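Local coordinates for protein oligogalacturonate-specific porin KdgM (PDB 4PR7) that forms a monomeric beta-barrel porin in the bacterial outer membrane, specific for the uptake of oligogalacturonides and required for full virulence, at residues Tyr94-Ala99 / Ala108-Pro113. Sequence-based numbering, arbitrary orientation.
With OCT (N-octane), chain F.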
loop_
_atom_site.group_PDB
_atom_site.type_symbol
_atom_site.label_atom_id
_atom_site.label_comp_id
_atom_site.label_asym_id
_atom_site.label_seq_id
_atom_site.Cartn_x
_atom_site.Cartn_y
_atom_site.Cartn_z
ATOM N N TYR A 94 8.769 -7.800 4.538
ATOM C CA TYR A 94 8.889 -6.441 5.077
ATOM C C TYR A 94 8.747 -6.330 6.586
ATOM O O TYR A 94 8.381 -7.272 7.269
ATOM C CB TYR A 94 7.877 -5.514 4.395
ATOM C CG TYR A 94 6.440 -5.812 4.690
ATOM C CD1 TYR A 94 5.670 -6.602 3.828
ATOM C CD2 TYR A 94 5.830 -5.281 5.808
ATOM C CE1 TYR A 94 4.329 -6.847 4.088
ATOM C CE2 TYR A 94 4.501 -5.528 6.090
ATOM C CZ TYR A 94 3.743 -6.291 5.225
ATOM O OH TYR A 94 2.415 -6.508 5.532
ATOM N N LEU A 95 9.051 -5.155 7.094
ATOM C CA LEU A 95 8.864 -4.850 8.496
ATOM C C LEU A 95 8.414 -3.422 8.584
ATOM O O LEU A 95 9.164 -2.527 8.231
ATOM C CB LEU A 95 10.166 -5.035 9.271
ATOM C CG LEU A 95 10.034 -4.907 10.796
ATOM C CD1 LEU A 95 9.190 -6.011 11.410
ATOM C CD2 LEU A 95 11.412 -4.897 11.433
ATOM N N ARG A 96 7.182 -3.220 9.044
ATOM C CA ARG A 96 6.616 -1.891 9.188
ATOM C C ARG A 96 6.441 -1.548 10.664
ATOM O O ARG A 96 5.752 -2.244 11.401
ATOM C CB ARG A 96 5.252 -1.784 8.465
ATOM C CG ARG A 96 4.584 -0.420 8.619
ATOM C CD ARG A 96 3.784 -0.036 7.383
ATOM N NE ARG A 96 2.915 -1.137 7.025
ATOM C CZ ARG A 96 2.373 -1.336 5.833
ATOM N NH1 ARG A 96 1.614 -2.404 5.654
ATOM N NH2 ARG A 96 2.564 -0.477 4.834
ATOM N N GLY A 97 7.056 -0.460 11.089
ATOM C CA GLY A 97 6.796 0.098 12.408
ATOM C C GLY A 97 5.758 1.185 12.251
ATOM O O GLY A 97 5.714 1.851 11.218
ATOM N N ARG A 98 4.917 1.366 13.265
ATOM C CA ARG A 98 3.901 2.419 13.223
ATOM C C ARG A 98 3.784 3.088 14.582
ATOM O O ARG A 98 3.841 2.418 15.605
ATOM C CB ARG A 98 2.557 1.838 12.799
ATOM C CG ARG A 98 1.363 2.709 13.152
ATOM C CD ARG A 98 0.098 2.222 12.471
ATOM N NE ARG A 98 -1.069 2.926 13.004
ATOM C CZ ARG A 98 -2.193 3.184 12.328
ATOM N NH1 ARG A 98 -2.332 2.823 11.051
ATOM N NH2 ARG A 98 -3.189 3.831 12.937
ATOM N N ALA A 99 3.641 4.408 14.577
ATOM C CA ALA A 99 3.405 5.193 15.790
ATOM C C ALA A 99 2.151 6.086 15.625
ATOM O O ALA A 99 2.130 6.981 14.767
ATOM C CB ALA A 99 4.621 6.042 16.094
ATOM N N ALA A 108 4.359 5.946 9.992
ATOM C CA ALA A 108 4.927 4.598 9.874
ATOM C C ALA A 108 6.172 4.586 8.997
ATOM O O ALA A 108 6.380 5.482 8.190
ATOM C CB ALA A 108 3.893 3.648 9.342
ATOM N N LEU A 109 6.998 3.570 9.199
ATOM C CA LEU A 109 8.205 3.336 8.414
ATOM C C LEU A 109 8.306 1.846 8.078
ATOM O O LEU A 109 8.223 1.010 8.977
ATOM C CB LEU A 109 9.440 3.747 9.194
ATOM C CG LEU A 109 10.743 3.610 8.384
ATOM C CD1 LEU A 109 10.707 4.546 7.182
ATOM C CD2 LEU A 109 11.971 3.879 9.236
ATOM N N ARG A 110 8.463 1.528 6.792
ATOM C CA ARG A 110 8.587 0.149 6.322
ATOM C C ARG A 110 9.898 -0.053 5.573
ATOM O O ARG A 110 10.226 0.720 4.702
ATOM C CB ARG A 110 7.421 -0.209 5.402
ATOM C CG ARG A 110 7.509 -1.624 4.799
ATOM C CD ARG A 110 6.400 -1.875 3.775
ATOM N NE ARG A 110 6.474 -0.914 2.680
ATOM C CZ ARG A 110 5.512 -0.711 1.778
ATOM N NH1 ARG A 110 4.396 -1.433 1.803
ATOM N NH2 ARG A 110 5.676 0.222 0.847
ATOM N N TYR A 111 10.638 -1.098 5.939
ATOM C CA TYR A 111 11.750 -1.610 5.137
ATOM C C TYR A 111 11.256 -2.824 4.354
ATOM O O TYR A 111 10.757 -3.763 4.953
ATOM C CB TYR A 111 12.923 -2.008 6.047
ATOM C CG TYR A 111 14.070 -2.749 5.364
ATOM C CD1 TYR A 111 14.824 -2.148 4.349
ATOM C CD2 TYR A 111 14.433 -4.048 5.768
ATOM C CE1 TYR A 111 15.871 -2.827 3.741
ATOM C CE2 TYR A 111 15.479 -4.724 5.162
ATOM C CZ TYR A 111 16.193 -4.109 4.158
ATOM O OH TYR A 111 17.221 -4.795 3.571
ATOM N N ARG A 112 11.425 -2.815 3.028
ATOM C CA ARG A 112 10.950 -3.901 2.184
ATOM C C ARG A 112 11.964 -4.328 1.103
ATOM O O ARG A 112 11.926 -3.828 -0.009
ATOM C CB ARG A 112 9.611 -3.510 1.544
ATOM C CG ARG A 112 8.844 -4.692 0.967
ATOM C CD ARG A 112 7.524 -4.269 0.343
ATOM N NE ARG A 112 6.663 -5.424 0.096
ATOM C CZ ARG A 112 5.503 -5.385 -0.557
ATOM N NH1 ARG A 112 5.043 -4.236 -1.047
ATOM N NH2 ARG A 112 4.805 -6.499 -0.730
ATOM N N PRO A 113 12.870 -5.280 1.424
ATOM C CA PRO A 113 13.714 -5.805 0.351
ATOM C C PRO A 113 12.913 -6.501 -0.771
ATOM O O PRO A 113 11.757 -6.852 -0.581
ATOM C CB PRO A 113 14.659 -6.772 1.073
ATOM C CG PRO A 113 13.977 -7.139 2.343
ATOM C CD PRO A 113 13.091 -5.974 2.706
HETATM C C1 OCT F . 10.020 -13.650 5.663
HETATM C C2 OCT F . 9.332 -13.137 6.910
HETATM C C3 OCT F . 9.437 -11.615 7.014
HETATM C C4 OCT F . 10.816 -11.113 7.461
HETATM C C5 OCT F . 10.770 -9.623 7.796
HETATM C C6 OCT F . 12.142 -9.051 8.132
HETATM C C7 OCT F . 12.935 -8.655 6.886
HETATM C C8 OCT F . 12.301 -7.480 6.173
#
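Tyr94, Arg96, Arg110 and Arg112 pack together on the lumen face of a beta hairpin in the wall of the 12-stranded KdgM barrel. The Tyr94 ring lies against the aliphatic stem of Arg110, its CG and CD2 each 4.0 Å from Arg110 CD. Arg112 is met differently: Tyr94 CB packs on Arg112 CG at 3.7 Å, and the ring atom Tyr94 CD1 faces Arg112 NE at 4.0 Å. Both guanidinium planes stand steeply to the ring, 70° away for Arg110 and slightly more for Arg112, so neither group stacks flat on it. A chi1 of 67° sets the Tyr94 CG between the backbone N and carbonyl carbon; the ring rises over the arginine side and leans to strand 74-85, where OH hydrogen-bonds Glu77. Arg112 stretches out from CG to NE, and its NH2 reaches Ser81.

Arg96 and Arg110 are directly opposite each other as a non-hydrogen-bonded pair. Their guanidinium planes differ by only 30°, and Arg96 NH2 approaches Arg110 NH1 to 3.7 Å, like charges close together without bonding. Arg110 CD lies over one face of the Arg96 guanidinium, and Arg110 NH2 turns to Thr135 on the next strand. Further along, Ala108 CB rests 4.1 Å from Arg98 CB.

Beneath this face, Leu95 pairs with Tyr111 and Gly97 with Leu109 through two backbone hydrogen bonds each. Leu95, Leu109 and Tyr111 point outward, where n-octane runs past Tyr94 O (3.4 Å from its C5), its C8 end 3.9 Å from Pro113 CD and near the Tyr111 ring, as expected of a lipid-facing belt. On the lumen side, Glu77, Glu153 and Glu61, in long, weak ion pairs with Arg96, Arg110 and Arg112, would offset part of the charge, yet the cluster is probably still positive, consistent with attracting the carboxylates of oligogalacturonides.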